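Local coordinates for cysteine desulfurase (Fervidobacterium islandicum, PDB 6A6E), which probably uses pyridoxal-5'-phosphate to remove sulfur from cysteine as a persulfide, the first step in supplying the Suf system of a thermophilic bacterium, at residues L127-E132 and G160-E165; G190-I195 and A212-H217. All coordinates share one frame; numbering follows the deposited sequence.

In the fold
Interactions 1 and 2 come one after the other along the chain and lie at the same end of the seven-stranded mixed sheet of the PLP-dependent, aminotransferase-like fold. Interaction 1 joins the turn after strand 125-129 to the lead-in of helix 164-173; interaction 2 joins the loop before helix 195-201 to the loop after strand 206-210, next to the cofactor. Their centres are 13 Å apart, and 190-195 bridges them: Gln191 NE2 probably hydrogen-bonds Ile162 O at 2.9 Å, and Met193 CE packs 3.7 Å from Ile162 CG1. Together these loops line the end of the sheet from strand 125-129, next to the edge strand 150-154, toward the PLP pocket.

Interaction 1. Residues L127-E132 and G160-E165; sequences LISQVE and GVITNE
The type I beta turn Ser129-Glu132, which begins at the last residue of strand 125-129 of the large sheet in this PLP-dependent transferase fold, packs against residues leading into helix 164-173 through Val131 and Ile162. No hydrogen bond crosses between them; the contact is mainly aliphatic, with one methyl against a backbone carbonyl. Val131 CG1, anti to its own carbonyl carbon (chi1 -45°), lies 4.2 Å from Ile162 CG1, the two side chains crossing at a slant. The same methyl rests 3.5 Å from Gly160 O. Ile162 extends its reach with CD1, which touches Ser129 CB at 4.1 Å; a branched, long aliphatic chain can meet both ends of this short patch, while Met193 from interaction 2 packs on Val131. Gly160 suits its position because its positive phi (85°) would press a CB against the preceding carbonyl oxygen. One residue past Ile162, Thr163 is the N-cap of helix 164-173, its OG1 bonded to Ser166 N.

Ser129 serves two purposes. Its CB belongs to the apolar patch, whereas its hydroxyl ties the turn together as an ST turn, with OG accepting from Val131 N at 3.1 Å and so holding in place the residue that makes the contact. Glu132 is fixed in turn by Thr183 N and Asn136 ND2, and Ser129 OG donates to Glu132 OE1 at 2.7 Å, meeting the anti side of the carboxylate 30° out of its plane.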
loop_
_atom_site.group_PDB
_atom_site.type_symbol
_atom_site.label_atom_id
_atom_site.label_comp_id
_atom_site.label_asym_id
_atom_site.label_seq_id
_atom_site.Cartn_x
_atom_site.Cartn_y
_atom_site.Cartn_z
ATOM N N LEU A 127 -24.229 -9.930 -7.974
ATOM C CA LEU A 127 -24.929 -10.339 -6.772
ATOM C C LEU A 127 -23.977 -10.320 -5.567
ATOM O O LEU A 127 -22.980 -11.050 -5.533
ATOM C CB LEU A 127 -25.426 -11.767 -6.925
ATOM C CG LEU A 127 -26.148 -12.411 -5.738
ATOM C CD1 LEU A 127 -27.400 -11.603 -5.421
ATOM C CD2 LEU A 127 -26.513 -13.860 -6.083
ATOM N N ILE A 128 -24.345 -9.553 -4.545
ATOM C CA ILE A 128 -23.632 -9.564 -3.254
ATOM C C ILE A 128 -24.582 -9.922 -2.122
ATOM O O ILE A 128 -25.694 -10.278 -2.390
ATOM C CB ILE A 128 -22.930 -8.220 -3.009
ATOM C CG1 ILE A 128 -23.900 -7.071 -2.935
ATOM C CG2 ILE A 128 -21.932 -7.944 -4.130
ATOM C CD1 ILE A 128 -23.198 -5.720 -2.757
ATOM N N SER A 129 -24.145 -9.913 -0.873
ATOM C CA SER A 129 -25.053 -10.187 0.209
ATOM C C SER A 129 -25.362 -8.913 1.012
ATOM O O SER A 129 -24.611 -7.942 0.966
ATOM C CB SER A 129 -24.482 -11.266 1.110
ATOM O OG SER A 129 -23.862 -10.692 2.224
ATOM N N GLN A 130 -26.473 -8.939 1.766
ATOM C CA GLN A 130 -26.857 -7.836 2.607
ATOM C C GLN A 130 -25.898 -7.597 3.782
ATOM O O GLN A 130 -25.938 -6.531 4.396
ATOM C CB GLN A 130 -28.292 -8.023 3.163
ATOM C CG GLN A 130 -29.345 -7.621 2.173
ATOM C CD GLN A 130 -30.801 -7.615 2.700
ATOM O OE1 GLN A 130 -31.167 -8.312 3.635
ATOM N NE2 GLN A 130 -31.627 -6.792 2.049
ATOM N N VAL A 131 -25.096 -8.574 4.153
ATOM C CA VAL A 131 -24.227 -8.372 5.285
ATOM C C VAL A 131 -22.804 -7.925 4.886
ATOM O O VAL A 131 -21.895 -7.900 5.739
ATOM C CB VAL A 131 -24.167 -9.657 6.148
ATOM C CG1 VAL A 131 -25.570 -10.221 6.343
ATOM C CG2 VAL A 131 -23.307 -10.721 5.528
ATOM N N GLU A 132 -22.567 -7.567 3.631
ATOM C CA GLU A 132 -21.176 -7.173 3.213
ATOM C C GLU A 132 -20.665 -5.909 3.943
ATOM O O GLU A 132 -21.402 -4.969 4.243
ATOM C CB GLU A 132 -21.074 -6.941 1.738
ATOM C CG GLU A 132 -21.462 -8.123 0.878
ATOM C CD GLU A 132 -20.689 -9.374 1.250
ATOM O OE1 GLU A 132 -21.290 -10.499 1.290
ATOM O OE2 GLU A 132 -19.450 -9.229 1.472
ATOM N N GLY A 160 -29.611 -11.163 10.970
ATOM C CA GLY A 160 -28.476 -10.980 10.082
ATOM C C GLY A 160 -27.907 -12.251 9.457
ATOM O O GLY A 160 -26.849 -12.217 8.901
ATOM N N VAL A 161 -28.636 -13.357 9.527
ATOM C CA VAL A 161 -28.140 -14.670 9.069
ATOM C C VAL A 161 -28.455 -14.819 7.611
ATOM O O VAL A 161 -29.549 -14.435 7.150
ATOM C CB VAL A 161 -28.760 -15.860 9.893
ATOM C CG1 VAL A 161 -28.242 -17.212 9.421
ATOM C CG2 VAL A 161 -28.383 -15.714 11.315
ATOM N N ILE A 162 -27.468 -15.310 6.851
ATOM C CA ILE A 162 -27.689 -15.714 5.457
ATOM C C ILE A 162 -27.923 -17.250 5.484
ATOM O O ILE A 162 -26.998 -18.007 5.714
ATOM C CB ILE A 162 -26.470 -15.416 4.564
ATOM C CG1 ILE A 162 -26.147 -13.937 4.564
ATOM C CG2 ILE A 162 -26.682 -15.980 3.145
ATOM C CD1 ILE A 162 -27.038 -13.110 3.709
ATOM N N THR A 163 -29.173 -17.686 5.327
ATOM C CA THR A 163 -29.508 -19.113 5.418
ATOM C C THR A 163 -29.262 -19.770 4.083
ATOM O O THR A 163 -29.266 -19.100 3.049
ATOM C CB THR A 163 -31.006 -19.328 5.831
ATOM O OG1 THR A 163 -31.858 -18.793 4.816
ATOM C CG2 THR A 163 -31.270 -18.651 7.131
ATOM N N ASN A 164 -29.011 -21.075 4.115
ATOM C CA ASN A 164 -28.935 -21.887 2.879
ATOM C C ASN A 164 -30.144 -21.712 2.014
ATOM O O ASN A 164 -30.024 -21.610 0.771
ATOM C CB ASN A 164 -28.764 -23.377 3.210
ATOM C CG ASN A 164 -27.385 -23.713 3.661
ATOM O OD1 ASN A 164 -26.534 -22.821 3.811
ATOM N ND2 ASN A 164 -27.114 -25.019 3.834
ATOM N N GLU A 165 -31.313 -21.634 2.648
ATOM C CA GLU A 165 -32.557 -21.390 1.899
ATOM C C GLU A 165 -32.572 -20.062 1.195
ATOM O O GLU A 165 -32.996 -20.000 0.010
ATOM C CB GLU A 165 -33.797 -21.512 2.800
ATOM C CG GLU A 165 -35.144 -21.355 2.107
ATOM C CD GLU A 165 -35.371 -22.307 0.903
ATOM O OE1 GLU A 165 -34.826 -23.473 0.847
ATOM O OE2 GLU A 165 -36.121 -21.890 -0.024
#

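Interaction 2. Residues G190-I195 and A212-H217. With PLP (pyridoxal-5'-phosphate), chain E.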
loop_
_atom_site.group_PDB
_atom_site.type_symbol
_atom_site.label_atom_id
_atom_site.label_comp_id
_atom_site.label_asym_id
_atom_site.label_seq_id
_atom_site.Cartn_x
_atom_site.Cartn_y
_atom_site.Cartn_z
ATOM N N GLY A 190 -20.443 -12.696 12.511
ATOM C CA GLY A 190 -19.507 -13.814 12.817
ATOM C C GLY A 190 -19.787 -15.049 11.945
ATOM O O GLY A 190 -19.138 -16.079 12.087
ATOM N N GLN A 191 -20.760 -14.973 11.044
ATOM C CA GLN A 191 -21.172 -16.167 10.295
ATOM C C GLN A 191 -20.152 -16.542 9.210
ATOM O O GLN A 191 -19.936 -15.756 8.268
ATOM C CB GLN A 191 -22.539 -15.962 9.612
ATOM C CG GLN A 191 -23.027 -17.251 8.946
ATOM C CD GLN A 191 -24.306 -17.130 8.167
ATOM O OE1 GLN A 191 -24.864 -16.047 8.039
ATOM N NE2 GLN A 191 -24.755 -18.264 7.572
ATOM N N GLU A 192 -19.541 -17.718 9.325
ATOM C CA GLU A 192 -18.802 -18.310 8.209
ATOM C C GLU A 192 -19.772 -18.783 7.117
ATOM O O GLU A 192 -20.673 -19.530 7.397
ATOM C CB GLU A 192 -17.928 -19.468 8.666
ATOM C CG GLU A 192 -16.852 -19.021 9.673
ATOM C CD GLU A 192 -15.966 -20.150 10.196
ATOM O OE1 GLU A 192 -16.300 -21.329 9.961
ATOM O OE2 GLU A 192 -14.922 -19.864 10.861
ATOM N N MET A 193 -19.576 -18.310 5.884
ATOM C CA MET A 193 -20.493 -18.561 4.809
ATOM C C MET A 193 -20.228 -19.915 4.112
ATOM O O MET A 193 -19.088 -20.376 4.032
ATOM C CB MET A 193 -20.453 -17.432 3.765
ATOM C CG MET A 193 -20.889 -16.061 4.279
ATOM S SD MET A 193 -22.565 -16.043 5.026
ATOM C CE MET A 193 -22.687 -14.391 5.732
ATOM N N PRO A 194 -21.288 -20.510 3.570
ATOM C CA PRO A 194 -21.218 -21.767 2.867
ATOM C C PRO A 194 -20.705 -21.512 1.447
ATOM O O PRO A 194 -21.440 -21.568 0.460
ATOM C CB PRO A 194 -22.683 -22.260 2.924
ATOM C CG PRO A 194 -23.464 -21.000 2.772
ATOM C CD PRO A 194 -22.674 -19.997 3.636
ATOM N N ILE A 195 -19.406 -21.260 1.331
ATOM C CA ILE A 195 -18.816 -20.925 0.030
ATOM C C ILE A 195 -19.020 -21.978 -1.088
ATOM O O ILE A 195 -19.368 -21.607 -2.237
ATOM C CB ILE A 195 -17.299 -20.672 0.174
ATOM C CG1 ILE A 195 -17.080 -19.451 1.049
ATOM C CG2 ILE A 195 -16.684 -20.455 -1.196
ATOM C CD1 ILE A 195 -15.628 -19.253 1.449
ATOM N N ALA A 212 -11.374 -11.354 4.340
ATOM C CA ALA A 212 -10.580 -10.585 5.361
ATOM C C ALA A 212 -10.690 -11.153 6.770
ATOM O O ALA A 212 -9.705 -11.124 7.540
ATOM C CB ALA A 212 -10.949 -9.095 5.370
ATOM N N GLN A 213 -11.891 -11.608 7.157
ATOM C CA GLN A 213 -12.119 -12.133 8.520
ATOM C C GLN A 213 -11.883 -13.641 8.595
ATOM O O GLN A 213 -11.595 -14.148 9.667
ATOM C CB GLN A 213 -13.533 -11.923 9.024
ATOM C CG GLN A 213 -13.947 -10.554 9.331
ATOM C CD GLN A 213 -13.165 -9.927 10.456
ATOM O OE1 GLN A 213 -12.744 -10.598 11.423
ATOM N NE2 GLN A 213 -12.947 -8.612 10.328
ATOM N N LEU A 214 -12.053 -14.345 7.479
ATOM C CA LEU A 214 -11.951 -15.810 7.433
ATOM C C LEU A 214 -10.520 -16.310 7.430
ATOM O O LEU A 214 -10.115 -17.238 8.210
ATOM C CB LEU A 214 -12.673 -16.298 6.178
ATOM C CG LEU A 214 -12.704 -17.814 5.949
ATOM C CD1 LEU A 214 -13.534 -18.448 7.055
ATOM C CD2 LEU A 214 -13.261 -18.189 4.580
ATOM N N VAL A 215 -9.703 -15.705 6.565
ATOM C CA VAL A 215 -8.350 -16.256 6.307
ATOM C C VAL A 215 -7.471 -16.290 7.545
ATOM O O VAL A 215 -6.670 -17.205 7.709
ATOM C CB VAL A 215 -7.675 -15.503 5.118
ATOM C CG1 VAL A 215 -6.140 -15.697 5.082
ATOM C CG2 VAL A 215 -8.347 -15.909 3.811
ATOM N N PRO A 216 -7.602 -15.310 8.445
ATOM C CA PRO A 216 -6.742 -15.319 9.627
ATOM C C PRO A 216 -6.895 -16.498 10.596
ATOM O O PRO A 216 -5.989 -16.755 11.385
ATOM C CB PRO A 216 -7.183 -14.056 10.374
ATOM C CG PRO A 216 -7.681 -13.131 9.304
ATOM C CD PRO A 216 -8.387 -14.061 8.360
ATOM N N HIS A 217 -8.036 -17.147 10.615
ATOM C CA HIS A 217 -8.246 -18.176 11.654
ATOM C C HIS A 217 -8.768 -19.490 11.101
ATOM O O HIS A 217 -8.949 -20.439 11.875
ATOM C CB HIS A 217 -9.234 -17.704 12.726
ATOM C CG HIS A 217 -10.609 -17.595 12.204
ATOM N ND1 HIS A 217 -11.500 -18.648 12.255
ATOM C CD2 HIS A 217 -11.259 -16.568 11.606
ATOM C CE1 HIS A 217 -12.632 -18.292 11.662
ATOM N NE2 HIS A 217 -12.520 -17.033 11.261
HETATM N N1 PLP E . -14.181 -7.144 4.620
HETATM C C2 PLP E . -14.265 -7.682 5.809
HETATM C C2A PLP E . -15.282 -8.736 6.091
HETATM C C3 PLP E . -13.359 -7.176 6.840
HETATM O O3 PLP E . -13.456 -7.689 8.054
HETATM C C4 PLP E . -12.356 -6.165 6.514
HETATM C C4A PLP E . -11.362 -5.683 7.455
HETATM C C5 PLP E . -12.378 -5.608 5.157
HETATM C C6 PLP E . -13.300 -6.150 4.313
HETATM C C5A PLP E . -11.444 -4.477 4.716
HETATM O O4P PLP E . -10.050 -4.590 4.963
HETATM P P PLP E . -8.949 -3.407 4.815
HETATM O O1P PLP E . -8.867 -3.010 3.395
HETATM O O2P PLP E . -9.462 -2.388 5.790
HETATM O O3P PLP E . -7.724 -4.146 5.262
#
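Ile195 and Leu214 meet tip to tip, CD1 of Ile195 lying 4.1 Å from CD2 of Leu214, a methyl contact suited to two aliphatic chains in a buried place. With its CG anti to the backbone N (chi1 -179°), Leu214 reaches across to the other loop, where CD1 also comes 4.3 Å from Glu192 CG. Beyond that methylene the extended Glu192 chain places its carboxylate beside the His217 ring, modelled too close to be trusted as a bond. The stronger polar partners lie elsewhere: Glu192 OE1 forms a salt bridge with Lys218 NZ, and His217 NE2 is bonded to Gln185 OE1. Residues 212-217 follow strand 206-210, whose end carries the pocket residue Asp210 in this class-V aminotransferase fold, and their first two residues border the cofactor. Ala212 CB sits 3.4 Å from PLP C3, a small side chain allowing close approach. Gln213 bends at chi2 (-63°) to turn its amide toward the cofactor. NE2 makes a short hydrogen bond of 2.5 Å to PLP O3, with an N-H...O angle of 158°. The amide is itself steadied by Ala40 O, which accepts from Gln213 NE2. A leucine in its place would probably leave both PLP O3 and Ala40 O without this N-H donor and the ring less firmly oriented.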